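Local coordinates for protein EF-P arginine 32 rhamnosyl-transferase (PDB 5NV8) that belongs to the EarP family of bacterial rhamnosyltransferases and is modelled with 2'-deoxy-thymidine-beta-L-rhamnose in its ligand pocket, at residues 324-329 against 359-364; 298-303 against 335-340; 38-43 against 162-167; 16-21 against 381-386. One frame throughout, in Å; residues are numbered along the deposited sequence.

Contact 1 (324-329 against 359-364); sequences CGLSDD and PELQQH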
loop_
_atom_site.group_PDB
_atom_site.type_symbol
_atom_site.label_atom_id
_atom_site.label_comp_id
_atom_site.label_asym_id
_atom_site.label_seq_id
_atom_site.Cartn_x
_atom_site.Cartn_y
_atom_site.Cartn_z
ATOM N N CYS A 324 1.851 -16.452 10.806
ATOM C CA CYS A 324 2.500 -17.701 11.202
ATOM C C CYS A 324 3.326 -17.554 12.479
ATOM O O CYS A 324 3.315 -18.448 13.332
ATOM C CB CYS A 324 3.368 -18.219 10.055
ATOM S SG CYS A 324 2.442 -19.125 8.794
ATOM N N GLY A 325 4.045 -16.443 12.635
ATOM C CA GLY A 325 5.014 -16.348 13.711
ATOM C C GLY A 325 4.533 -15.822 15.051
ATOM O O GLY A 325 5.289 -15.880 16.025
ATOM N N LEU A 326 3.306 -15.324 15.145
ATOM C CA LEU A 326 2.870 -14.623 16.345
ATOM C C LEU A 326 2.297 -15.583 17.386
ATOM O O LEU A 326 1.845 -16.687 17.077
ATOM C CB LEU A 326 1.835 -13.554 15.995
ATOM C CG LEU A 326 2.384 -12.349 15.231
ATOM C CD1 LEU A 326 1.290 -11.687 14.408
ATOM C CD2 LEU A 326 3.025 -11.350 16.187
ATOM N N SER A 327 2.325 -15.132 18.640
ATOM C CA SER A 327 1.764 -15.895 19.743
ATOM C C SER A 327 0.240 -15.932 19.644
ATOM O O SER A 327 -0.378 -15.229 18.842
ATOM C CB SER A 327 2.196 -15.294 21.081
ATOM O OG SER A 327 1.745 -13.956 21.203
ATOM N N ASP A 328 -0.369 -16.763 20.493
ATOM C CA ASP A 328 -1.811 -16.980 20.413
ATOM C C ASP A 328 -2.586 -15.697 20.692
ATOM O O ASP A 328 -3.602 -15.424 20.041
ATOM C CB ASP A 328 -2.226 -18.084 21.383
ATOM C CG ASP A 328 -1.672 -19.437 20.987
ATOM O OD1 ASP A 328 -1.994 -19.911 19.877
ATOM O OD2 ASP A 328 -0.909 -20.023 21.783
ATOM N N ASP A 329 -2.125 -14.895 21.654
ATOM C CA ASP A 329 -2.805 -13.639 21.943
ATOM C C ASP A 329 -2.584 -12.621 20.825
ATOM O O ASP A 329 -3.489 -11.844 20.500
ATOM C CB ASP A 329 -2.336 -13.084 23.289
ATOM C CG ASP A 329 -2.952 -13.818 24.472
ATOM O OD1 ASP A 329 -3.986 -14.496 24.285
ATOM O OD2 ASP A 329 -2.407 -13.712 25.594
ATOM N N PRO A 359 4.397 -4.243 20.637
ATOM C CA PRO A 359 5.776 -4.693 20.372
ATOM C C PRO A 359 5.851 -5.962 19.539
ATOM O O PRO A 359 6.735 -6.083 18.681
ATOM C CB PRO A 359 6.348 -4.903 21.781
ATOM C CG PRO A 359 5.587 -3.960 22.625
ATOM C CD PRO A 359 4.188 -3.972 22.074
ATOM N N GLU A 360 4.944 -6.915 19.768
ATOM C CA GLU A 360 4.921 -8.123 18.950
ATOM C C GLU A 360 4.519 -7.810 17.513
ATOM O O GLU A 360 5.106 -8.350 16.569
ATOM C CB GLU A 360 3.967 -9.154 19.556
ATOM C CG GLU A 360 4.652 -10.256 20.347
ATOM C CD GLU A 360 3.909 -11.579 20.274
ATOM O OE1 GLU A 360 2.846 -11.709 20.916
ATOM O OE2 GLU A 360 4.390 -12.493 19.573
ATOM N N LEU A 361 3.523 -6.940 17.328
ATOM C CA LEU A 361 3.072 -6.614 15.978
ATOM C C LEU A 361 4.105 -5.777 15.232
ATOM O O LEU A 361 4.275 -5.933 14.017
ATOM C CB LEU A 361 1.727 -5.890 16.034
ATOM C CG LEU A 361 0.578 -6.656 16.697
ATOM C CD1 LEU A 361 -0.749 -5.950 16.464
ATOM C CD2 LEU A 361 0.521 -8.086 16.189
ATOM N N GLN A 362 4.802 -4.885 15.944
ATOM C CA GLN A 362 5.868 -4.101 15.327
ATOM C C GLN A 362 6.959 -5.006 14.765
ATOM O O GLN A 362 7.392 -4.842 13.617
ATOM C CB GLN A 362 6.461 -3.128 16.349
ATOM C CG GLN A 362 5.590 -1.928 16.673
ATOM C CD GLN A 362 6.300 -0.929 17.568
ATOM O OE1 GLN A 362 5.945 -0.761 18.736
ATOM N NE2 GLN A 362 7.311 -0.262 17.023
ATOM N N GLN A 363 7.425 -5.963 15.571
ATOM C CA GLN A 363 8.465 -6.878 15.113
ATOM C C GLN A 363 7.952 -7.785 14.001
ATOM O O GLN A 363 8.691 -8.103 13.063
ATOM C CB GLN A 363 8.986 -7.704 16.290
ATOM C CG GLN A 363 10.349 -8.350 16.063
ATOM C CD GLN A 363 11.506 -7.392 16.283
ATOM O OE1 GLN A 363 11.600 -6.354 15.629
ATOM N NE2 GLN A 363 12.393 -7.738 17.208
ATOM N N HIS A 364 6.686 -8.201 14.087
ATOM C CA HIS A 364 6.117 -9.077 13.067
ATOM C C HIS A 364 6.065 -8.389 11.707
ATOM O O HIS A 364 6.308 -9.022 10.672
ATOM C CB HIS A 364 4.722 -9.530 13.489
ATOM C CG HIS A 364 4.132 -10.577 12.600
ATOM N ND1 HIS A 364 4.501 -11.903 12.671
ATOM C CD2 HIS A 364 3.199 -10.496 11.623
ATOM C CE1 HIS A 364 3.820 -12.595 11.776
ATOM N NE2 HIS A 364 3.025 -11.765 11.125
#
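The carboxylate of Glu360 receives two donors from Ser327. The hydroxyl OG of Ser327 donates to OE1 of Glu360 at 2.5 Å, meeting the lone pair on the side of the other oxygen, while the backbone N of Ser327 reaches OE2 of Glu360 at 3.5 Å in a weak but fairly straight bond (161°). Each oxygen has its own partner, one short and one weak, which probably limits rotation of the group. Ser327 is the N-cap of helix 328-343, so the negative charge sits by a helix N-terminus, where it is probably stabilised.

One turn further along helix 358-373, the His364 imidazole offers a face to Leu326. Methyl CD1 of Leu326 stands 3.5 Å from the ring centroid and only 6° off its normal, a well-centred CH-pi contact. His364 CG lies anti to the backbone N (chi1 -172°), which swings the ring out to the loop; there Gly325 N approaches CE1 of His364 near the ring plane, at 3.9 Å. Leu361 CD2 adds a looser contact to Leu326 CD1 at 4.1 Å, and Tyr322 meets His364 edge-to-face. This is a surface loop-to-helix junction: the loop and N-cap residue leading into helix 328-343 dock on the flank of helix 358-373.

Contact 2 (298-303 against 335-340); sequences PMLWHI and LGLWRA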
loop_
_atom_site.group_PDB
_atom_site.type_symbol
_atom_site.label_atom_id
_atom_site.label_comp_id
_atom_site.label_asym_id
_atom_site.label_seq_id
_atom_site.Cartn_x
_atom_site.Cartn_y
_atom_site.Cartn_z
ATOM N N PRO A 298 3.376 -1.797 11.325
ATOM C CA PRO A 298 2.056 -2.429 11.440
ATOM C C PRO A 298 1.066 -1.803 10.468
ATOM O O PRO A 298 1.065 -0.590 10.253
ATOM C CB PRO A 298 1.664 -2.163 12.897
ATOM C CG PRO A 298 2.958 -2.071 13.611
ATOM C CD PRO A 298 3.922 -1.427 12.643
ATOM N N MET A 299 0.221 -2.640 9.870
ATOM C CA MET A 299 -0.594 -2.201 8.748
ATOM C C MET A 299 -1.985 -2.818 8.817
ATOM O O MET A 299 -2.275 -3.681 9.649
ATOM C CB MET A 299 0.060 -2.562 7.409
ATOM C CG MET A 299 0.664 -3.954 7.382
ATOM S SD MET A 299 1.659 -4.236 5.912
ATOM C CE MET A 299 0.412 -4.023 4.650
ATOM N N LEU A 300 -2.844 -2.362 7.908
ATOM C CA LEU A 300 -4.201 -2.868 7.768
ATOM C C LEU A 300 -4.584 -2.818 6.295
ATOM O O LEU A 300 -4.187 -1.896 5.578
ATOM C CB LEU A 300 -5.188 -2.052 8.607
ATOM C CG LEU A 300 -6.629 -2.558 8.673
ATOM C CD1 LEU A 300 -6.668 -4.041 9.015
ATOM C CD2 LEU A 300 -7.425 -1.745 9.691
ATOM N N TRP A 301 -5.360 -3.808 5.857
ATOM C CA TRP A 301 -5.719 -3.978 4.456
ATOM C C TRP A 301 -7.230 -3.906 4.292
ATOM O O TRP A 301 -7.980 -4.428 5.123
ATOM C CB TRP A 301 -5.198 -5.315 3.922
ATOM C CG TRP A 301 -5.343 -5.516 2.441
ATOM C CD1 TRP A 301 -5.412 -4.550 1.476
ATOM C CD2 TRP A 301 -5.422 -6.772 1.755
ATOM N NE1 TRP A 301 -5.536 -5.128 0.235
ATOM C CE2 TRP A 301 -5.544 -6.490 0.379
ATOM C CE3 TRP A 301 -5.406 -8.106 2.173
ATOM C CZ2 TRP A 301 -5.647 -7.494 -0.580
ATOM C CZ3 TRP A 301 -5.508 -9.102 1.219
ATOM C CH2 TRP A 301 -5.629 -8.790 -0.143
ATOM N N HIS A 302 -7.669 -3.256 3.219
ATOM C CA HIS A 302 -9.086 -3.148 2.877
ATOM C C HIS A 302 -9.245 -3.608 1.430
ATOM O O HIS A 302 -8.910 -2.869 0.499
ATOM C CB HIS A 302 -9.591 -1.722 3.071
ATOM C CG HIS A 302 -11.079 -1.594 2.995
ATOM N ND1 HIS A 302 -11.707 -0.444 2.566
ATOM C CD2 HIS A 302 -12.066 -2.471 3.293
ATOM C CE1 HIS A 302 -13.015 -0.618 2.605
ATOM N NE2 HIS A 302 -13.260 -1.839 3.045
ATOM N N ILE A 303 -9.755 -4.821 1.240
ATOM C CA ILE A 303 -9.838 -5.429 -0.084
ATOM C C ILE A 303 -11.198 -5.103 -0.696
ATOM O O ILE A 303 -12.233 -5.579 -0.220
ATOM C CB ILE A 303 -9.595 -6.944 -0.027
ATOM C CG1 ILE A 303 -9.974 -7.601 -1.355
ATOM C CG2 ILE A 303 -10.340 -7.583 1.144
ATOM C CD1 ILE A 303 -9.084 -7.194 -2.511
ATOM N N LEU A 335 -6.060 -11.319 13.680
ATOM C CA LEU A 335 -7.219 -11.816 12.943
ATOM C C LEU A 335 -8.450 -10.958 13.206
ATOM O O LEU A 335 -9.182 -10.606 12.273
ATOM C CB LEU A 335 -7.496 -13.272 13.319
ATOM C CG LEU A 335 -6.881 -14.373 12.456
ATOM C CD1 LEU A 335 -5.362 -14.319 12.501
ATOM C CD2 LEU A 335 -7.387 -15.734 12.907
ATOM N N GLY A 336 -8.697 -10.617 14.472
ATOM C CA GLY A 336 -9.838 -9.781 14.794
ATOM C C GLY A 336 -9.725 -8.376 14.238
ATOM O O GLY A 336 -10.740 -7.736 13.954
ATOM N N LEU A 337 -8.497 -7.883 14.069
ATOM C CA LEU A 337 -8.300 -6.542 13.530
ATOM C C LEU A 337 -8.615 -6.494 12.042
ATOM O O LEU A 337 -9.341 -5.610 11.578
ATOM C CB LEU A 337 -6.862 -6.074 13.780
ATOM C CG LEU A 337 -6.572 -4.601 13.461
ATOM C CD1 LEU A 337 -7.656 -3.663 13.996
ATOM C CD2 LEU A 337 -5.186 -4.188 13.948
ATOM N N TRP A 338 -8.068 -7.435 11.278
ATOM C CA TRP A 338 -8.176 -7.381 9.825
ATOM C C TRP A 338 -9.544 -7.848 9.339
ATOM O O TRP A 338 -10.082 -7.295 8.373
ATOM C CB TRP A 338 -7.058 -8.213 9.198
ATOM C CG TRP A 338 -5.727 -7.532 9.228
ATOM C CD1 TRP A 338 -5.149 -6.905 10.293
ATOM C CD2 TRP A 338 -4.800 -7.418 8.144
ATOM N NE1 TRP A 338 -3.920 -6.401 9.935
ATOM C CE2 TRP A 338 -3.682 -6.707 8.621
ATOM C CE3 TRP A 338 -4.809 -7.850 6.814
ATOM C CZ2 TRP A 338 -2.583 -6.414 7.816
ATOM C CZ3 TRP A 338 -3.719 -7.559 6.019
ATOM C CH2 TRP A 338 -2.621 -6.847 6.521
ATOM N N ARG A 339 -10.119 -8.864 9.987
ATOM C CA ARG A 339 -11.454 -9.315 9.604
ATOM C C ARG A 339 -12.496 -8.239 9.886
ATOM O O ARG A 339 -13.436 -8.059 9.104
ATOM C CB ARG A 339 -11.808 -10.604 10.343
ATOM C CG ARG A 339 -11.050 -11.828 9.862
ATOM C CD ARG A 339 -11.247 -13.000 10.809
ATOM N NE ARG A 339 -10.679 -14.235 10.278
ATOM C CZ ARG A 339 -10.566 -15.363 10.970
ATOM N NH1 ARG A 339 -10.985 -15.415 12.228
ATOM N NH2 ARG A 339 -10.037 -16.439 10.404
ATOM N N ALA A 340 -12.339 -7.510 10.995
ATOM C CA ALA A 340 -13.312 -6.486 11.364
ATOM C C ALA A 340 -13.366 -5.366 10.331
ATOM O O ALA A 340 -14.452 -4.882 9.988
ATOM C CB ALA A 340 -12.975 -5.929 12.745
#
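Trp338 brings one indole face against strand 299-302, and the close packing is concentrated there. CD1 of Leu300 sits over the five-membered ring, 3.6 Å from its centroid and 14° off the normal, as a CH-pi contact. The CB of Leu300 points away from the helix, yet its CG lies anti to the backbone N (chi1 -174°) and the branch ending in CD1 returns to the indole. At the six-membered ring, Trp338 CZ3 comes to 3.4 Å from Trp301 CB, near the plane of the Trp301 ring, and Trp338 NE1 lies 3.2 Å from Met299 O.

Away from this face the fit slackens: Met299 CG is 4.1 Å from Trp338 CZ2, and Leu300 CD1 is 4.5 Å from Leu337 CG. On the more open flank of the helix Arg339 turns its CB from the strand and forms a salt bridge with Glu316.

The segment axes approach to 8.2 Å and cross at -33°. Asn342, on the same helix, bonds through its side-chain amide to Trp301 O and Ile303 N. The helix packs on edge strand 299-302 of a mixed sheet, a strand parallel to its neighbour 280-284, as in the Rossmann-like C-terminal domain of a GT-B glycosyltransferase.

Contact 3 (38-43 against 162-167); sequences ARQLVA and GLLREG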
loop_
_atom_site.group_PDB
_atom_site.type_symbol
_atom_site.label_atom_id
_atom_site.label_comp_id
_atom_site.label_asym_id
_atom_site.label_seq_id
_atom_site.Cartn_x
_atom_site.Cartn_y
_atom_site.Cartn_z
ATOM N N ALA A 38 6.697 -0.100 -15.186
ATOM C CA ALA A 38 7.308 0.465 -16.389
ATOM C C ALA A 38 8.592 1.225 -16.070
ATOM O O ALA A 38 9.570 1.136 -16.822
ATOM C CB ALA A 38 6.312 1.373 -17.108
ATOM N N ARG A 39 8.612 1.986 -14.971
ATOM C CA ARG A 39 9.840 2.679 -14.590
ATOM C C ARG A 39 10.931 1.690 -14.201
ATOM O O ARG A 39 12.111 1.911 -14.492
ATOM C CB ARG A 39 9.586 3.641 -13.430
ATOM C CG ARG A 39 8.379 4.527 -13.576
ATOM C CD ARG A 39 8.379 5.609 -12.506
ATOM N NE ARG A 39 8.589 5.083 -11.158
ATOM C CZ ARG A 39 7.609 4.695 -10.347
ATOM N NH1 ARG A 39 6.347 4.769 -10.745
ATOM N NH2 ARG A 39 7.890 4.232 -9.136
ATOM N N GLN A 40 10.551 0.597 -13.538
ATOM C CA GLN A 40 11.538 -0.350 -13.035
ATOM C C GLN A 40 12.235 -1.090 -14.171
ATOM O O GLN A 40 13.448 -1.316 -14.115
ATOM C CB GLN A 40 10.867 -1.334 -12.075
ATOM C CG GLN A 40 11.843 -2.167 -11.265
ATOM C CD GLN A 40 11.161 -2.996 -10.196
ATOM O OE1 GLN A 40 9.961 -3.264 -10.268
ATOM N NE2 GLN A 40 11.927 -3.413 -9.198
ATOM N N LEU A 41 11.490 -1.477 -15.213
ATOM C CA LEU A 41 12.105 -2.187 -16.331
ATOM C C LEU A 41 13.024 -1.296 -17.152
ATOM O O LEU A 41 13.903 -1.812 -17.852
ATOM C CB LEU A 41 11.042 -2.796 -17.243
ATOM C CG LEU A 41 9.949 -3.627 -16.581
ATOM C CD1 LEU A 41 8.705 -3.631 -17.456
ATOM C CD2 LEU A 41 10.439 -5.041 -16.305
ATOM N N VAL A 42 12.832 0.021 -17.096
ATOM C CA VAL A 42 13.792 0.937 -17.699
ATOM C C VAL A 42 14.991 1.131 -16.782
ATOM O O VAL A 42 16.145 0.984 -17.200
ATOM C CB VAL A 42 13.118 2.283 -18.020
ATOM C CG1 VAL A 42 14.166 3.304 -18.435
ATOM C CG2 VAL A 42 12.066 2.116 -19.097
ATOM N N ALA A 43 14.734 1.445 -15.512
ATOM C CA ALA A 43 15.803 1.890 -14.625
ATOM C C ALA A 43 16.733 0.747 -14.243
ATOM O O ALA A 43 17.958 0.913 -14.244
ATOM C CB ALA A 43 15.206 2.537 -13.376
ATOM N N GLY A 162 6.577 -12.809 -8.361
ATOM C CA GLY A 162 6.522 -12.338 -6.989
ATOM C C GLY A 162 5.824 -10.999 -6.827
ATOM O O GLY A 162 4.686 -10.825 -7.261
ATOM N N LEU A 163 6.512 -10.046 -6.202
ATOM C CA LEU A 163 5.962 -8.722 -5.953
ATOM C C LEU A 163 6.910 -7.662 -6.494
ATOM O O LEU A 163 8.122 -7.872 -6.574
ATOM C CB LEU A 163 5.712 -8.490 -4.455
ATOM C CG LEU A 163 5.169 -9.684 -3.661
ATOM C CD1 LEU A 163 5.353 -9.485 -2.165
ATOM C CD2 LEU A 163 3.705 -9.930 -3.987
ATOM N N LEU A 164 6.341 -6.521 -6.875
ATOM C CA LEU A 164 7.145 -5.396 -7.336
ATOM C C LEU A 164 7.925 -4.809 -6.168
ATOM O O LEU A 164 7.338 -4.366 -5.176
ATOM C CB LEU A 164 6.258 -4.330 -7.976
ATOM C CG LEU A 164 5.482 -4.773 -9.215
ATOM C CD1 LEU A 164 4.239 -3.922 -9.391
ATOM C CD2 LEU A 164 6.370 -4.712 -10.451
ATOM N N ARG A 165 9.249 -4.809 -6.290
ATOM C CA ARG A 165 10.122 -4.259 -5.256
ATOM C C ARG A 165 11.349 -3.685 -5.947
ATOM O O ARG A 165 12.135 -4.432 -6.539
ATOM C CB ARG A 165 10.510 -5.325 -4.235
ATOM C CG ARG A 165 11.139 -4.787 -2.958
ATOM C CD ARG A 165 11.933 -5.866 -2.223
ATOM N NE ARG A 165 12.745 -6.688 -3.122
ATOM C CZ ARG A 165 12.465 -7.946 -3.447
ATOM N NH1 ARG A 165 11.376 -8.529 -2.971
ATOM N NH2 ARG A 165 13.264 -8.614 -4.267
ATOM N N GLU A 166 11.497 -2.365 -5.880
ATOM C CA GLU A 166 12.662 -1.700 -6.446
ATOM C C GLU A 166 13.936 -2.146 -5.735
ATOM O O GLU A 166 13.943 -2.411 -4.530
ATOM C CB GLU A 166 12.509 -0.179 -6.345
ATOM C CG GLU A 166 11.290 0.398 -7.065
ATOM C CD GLU A 166 9.984 0.228 -6.305
ATOM O OE1 GLU A 166 9.956 -0.483 -5.279
ATOM O OE2 GLU A 166 8.971 0.802 -6.749
ATOM N N GLY A 167 15.030 -2.209 -6.502
ATOM C CA GLY A 167 16.288 -2.703 -5.964
ATOM C C GLY A 167 16.779 -1.954 -4.738
ATOM O O GLY A 167 17.341 -2.561 -3.822
#
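Gln40 NE2 donates to the backbone O of Arg165 at 2.9 Å, the one hydrogen bond between helix residues 38-43 and the loop 162-167. The oxygen lies close to the Gln40 amide plane, but the bond is bent at N-H (134°), and the nitrogen stands above the carbonyl plane of Arg165, 60° out of it and not on a lone pair. The glutamine gets there as an extended arm, with CG opposite the backbone N (chi1 -167°) and no bend beyond CG. NE2 also makes a weak hydrogen bond to Glu44 OE2, so its nitrogen has two acceptors.

Further out lie opposite charges that do not pair directly: Arg39 NH2 and Glu166 OE2 are 4.3 Å apart, too far for a salt bridge. Both have nearer partners, since Glu166 forms salt bridges with Arg36 and Arg291, while Arg39 bonds to Gln268 and lies against Trp35 as a cation-pi pair.

The packing is slight. Gln40 NE2 passes 3.3 Å from Glu166 CA, and Gln40 OE1 rests 3.9 Å from Leu164 CD2. That leucine also packs on Val33, Arg36 and Leu37, supplying apolar contact elsewhere on helix 30-43.

The chemistry is thus mostly polar: between 38-43 and 162-167 a neutral, buried amide holds the loop backbone by one hydrogen bond, with little apolar contact beside it. The Glu166 carboxylate, held between Arg36 of helix 30-43 and Arg291 of helix 287-295, probably balances their charge and ties the loop to both helices.

Contact 4 (16-21 against 381-386); sequences ATWDIF and ALVHFY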
loop_
_atom_site.group_PDB
_atom_site.type_symbol
_atom_site.label_atom_id
_atom_site.label_comp_id
_atom_site.label_asym_id
_atom_site.label_seq_id
_atom_site.Cartn_x
_atom_site.Cartn_y
_atom_site.Cartn_z
ATOM N N ALA A 16 15.817 -4.332 -25.864
ATOM C CA ALA A 16 14.578 -4.998 -26.236
ATOM C C ALA A 16 13.386 -4.067 -26.026
ATOM O O ALA A 16 13.427 -3.128 -25.225
ATOM C CB ALA A 16 14.394 -6.285 -25.431
ATOM N N THR A 17 12.313 -4.336 -26.764
ATOM C CA THR A 17 11.122 -3.497 -26.756
ATOM C C THR A 17 10.015 -4.170 -25.953
ATOM O O THR A 17 9.670 -5.327 -26.212
ATOM C CB THR A 17 10.642 -3.219 -28.183
ATOM O OG1 THR A 17 11.743 -2.761 -28.978
ATOM C CG2 THR A 17 9.545 -2.167 -28.186
ATOM N N TRP A 18 9.467 -3.444 -24.983
ATOM C CA TRP A 18 8.354 -3.916 -24.173
ATOM C C TRP A 18 7.207 -2.919 -24.273
ATOM O O TRP A 18 7.427 -1.704 -24.296
ATOM C CB TRP A 18 8.766 -4.099 -22.708
ATOM C CG TRP A 18 9.702 -5.255 -22.471
ATOM C CD1 TRP A 18 10.831 -5.555 -23.175
ATOM C CD2 TRP A 18 9.589 -6.257 -21.452
ATOM N NE1 TRP A 18 11.426 -6.683 -22.664
ATOM C CE2 TRP A 18 10.684 -7.132 -21.603
ATOM C CE3 TRP A 18 8.667 -6.500 -20.429
ATOM C CZ2 TRP A 18 10.884 -8.230 -20.768
ATOM C CZ3 TRP A 18 8.868 -7.591 -19.601
ATOM C CH2 TRP A 18 9.968 -8.442 -19.776
ATOM N N ASP A 19 5.982 -3.436 -24.344
ATOM C CA ASP A 19 4.790 -2.606 -24.473
ATOM C C ASP A 19 3.788 -3.016 -23.406
ATOM O O ASP A 19 3.356 -4.171 -23.369
ATOM C CB ASP A 19 4.175 -2.738 -25.869
ATOM C CG ASP A 19 3.512 -1.458 -26.343
ATOM O OD1 ASP A 19 2.495 -1.049 -25.745
ATOM O OD2 ASP A 19 4.007 -0.864 -27.322
ATOM N N ILE A 20 3.428 -2.074 -22.538
ATOM C CA ILE A 20 2.419 -2.302 -21.513
ATOM C C ILE A 20 1.246 -1.374 -21.784
ATOM O O ILE A 20 1.412 -0.267 -22.308
ATOM C CB ILE A 20 2.975 -2.083 -20.089
ATOM N N PHE A 21 0.047 -1.833 -21.428
ATOM C CA PHE A 21 -1.175 -1.075 -21.673
ATOM C C PHE A 21 -2.108 -1.241 -20.486
ATOM O O PHE A 21 -2.455 -2.367 -20.117
ATOM C CB PHE A 21 -1.860 -1.532 -22.965
ATOM N N ALA A 381 11.663 -11.164 -12.208
ATOM C CA ALA A 381 10.976 -12.396 -12.584
ATOM C C ALA A 381 10.426 -12.323 -14.003
ATOM O O ALA A 381 10.319 -13.350 -14.681
ATOM C CB ALA A 381 9.852 -12.698 -11.593
ATOM N N LEU A 382 10.083 -11.125 -14.473
ATOM C CA LEU A 382 9.617 -10.989 -15.847
ATOM C C LEU A 382 10.770 -10.973 -16.844
ATOM O O LEU A 382 10.590 -11.386 -17.993
ATOM C CB LEU A 382 8.774 -9.721 -15.989
ATOM C CG LEU A 382 7.467 -9.700 -15.193
ATOM C CD1 LEU A 382 6.737 -8.380 -15.383
ATOM C CD2 LEU A 382 6.576 -10.864 -15.597
ATOM N N VAL A 383 11.953 -10.526 -16.424
ATOM C CA VAL A 383 13.063 -10.363 -17.360
ATOM C C VAL A 383 13.823 -11.673 -17.544
ATOM O O VAL A 383 14.071 -12.106 -18.675
ATOM C CB VAL A 383 13.992 -9.227 -16.891
ATOM C CG1 VAL A 383 15.392 -9.417 -17.448
ATOM C CG2 VAL A 383 13.428 -7.879 -17.312
ATOM N N HIS A 384 14.211 -12.321 -16.440
ATOM C CA HIS A 384 14.951 -13.574 -16.545
ATOM C C HIS A 384 14.139 -14.643 -17.263
ATOM O O HIS A 384 14.711 -15.506 -17.940
ATOM C CB HIS A 384 15.365 -14.068 -15.156
ATOM C CG HIS A 384 16.467 -13.271 -14.531
ATOM N ND1 HIS A 384 17.028 -13.602 -13.317
ATOM C CD2 HIS A 384 17.112 -12.155 -14.950
ATOM C CE1 HIS A 384 17.970 -12.727 -13.014
ATOM N NE2 HIS A 384 18.041 -11.838 -13.989
ATOM N N PHE A 385 12.811 -14.602 -17.130
ATOM C CA PHE A 385 11.961 -15.536 -17.861
ATOM C C PHE A 385 12.060 -15.307 -19.364
ATOM O O PHE A 385 12.141 -16.265 -20.141
ATOM C CB PHE A 385 10.512 -15.399 -17.393
ATOM C CG PHE A 385 9.765 -16.701 -17.338
ATOM C CD1 PHE A 385 10.109 -17.676 -16.417
ATOM C CD2 PHE A 385 8.715 -16.949 -18.208
ATOM C CE1 PHE A 385 9.421 -18.874 -16.364
ATOM C CE2 PHE A 385 8.023 -18.146 -18.161
ATOM C CZ PHE A 385 8.376 -19.110 -17.238
ATOM N N TYR A 386 12.060 -14.043 -19.791
ATOM C CA TYR A 386 12.158 -13.745 -21.215
ATOM C C TYR A 386 13.548 -14.049 -21.757
ATOM O O TYR A 386 13.682 -14.464 -22.913
ATOM C CB TYR A 386 11.784 -12.282 -21.467
ATOM C CG TYR A 386 12.519 -11.637 -22.621
ATOM C CD1 TYR A 386 12.195 -11.947 -23.937
ATOM C CD2 TYR A 386 13.532 -10.716 -22.395
ATOM C CE1 TYR A 386 12.864 -11.362 -24.994
ATOM C CE2 TYR A 386 14.206 -10.124 -23.447
ATOM C CZ TYR A 386 13.869 -10.452 -24.743
ATOM O OH TYR A 386 14.534 -9.866 -25.796
#
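Trp18 spans the space between strand 17-20 and helix 378-387 with its indole. The short segment axes stay 12.6 Å apart at their closest and run nearer to antiparallel than to parallel, so large side chains have to bridge them. Trp18 CG lies opposite the carbonyl carbon, beside the backbone N (chi1 -70°), and with the turn about chi2 the six-membered ring leads toward the helix. Its outer atom CH2 arrives edge-on at the backbone, 3.5 Å from Leu382 O, which lies in the indole plane. CH2 also touches Leu382 CB at 4.2 Å and Val383 CG2 at 4.3 Å.

Tyr386 adopts a less usual conformation, its chi1 of 148° falling short of a fully anti placement. This chi1 brings the phenol to the indole; together with the rotation about chi2 it leaves the planes at 87°. The centroid of the Trp18 five-membered ring is 5.8 Å from that of Tyr386, a T-shaped stack in which Trp18 gives the edge and Tyr386 the face. The nearest carbons of the pair are Trp18 CZ2 and Tyr386 CD2, at 4.0 Å. Beyond them the phenol reaches the residue just before the strand, where Ala16 CB lies 3.6 Å from Tyr386 OH.

The contact buries Trp18 NE1 without a polar partner in the model. Trp18 also touches Val49 and Leu41. The pairing of an N-terminal strand with a C-terminal helix, 360 residues apart, is characteristic of the GT-B fold, whose chain end crosses back to the N-terminal domain.

The four contacts fall into two pairs. Contacts 1 and 2 share helix 328-343, have centres 14 Å apart and touch where Gln362 CA meets Pro298 CG at 3.9 Å. Contacts 3 and 4, with centres 11 Å apart, meet through Leu41 CD1 and Trp18 CE3 at 4.1 Å. Contacts 2 and 3 lie on opposite sides of the chain's centre, 27 Å between centres, and both approach the bound 2'-deoxy-thymidine-beta-L-rhamnose: the side chain of Trp301 is about 7 Å from it and that of Arg39 about 8 Å. Contacts 1 and 4 are peripheral, yet helices 358-373 and 378-387 are consecutive, carrying the chain from one pair to the other.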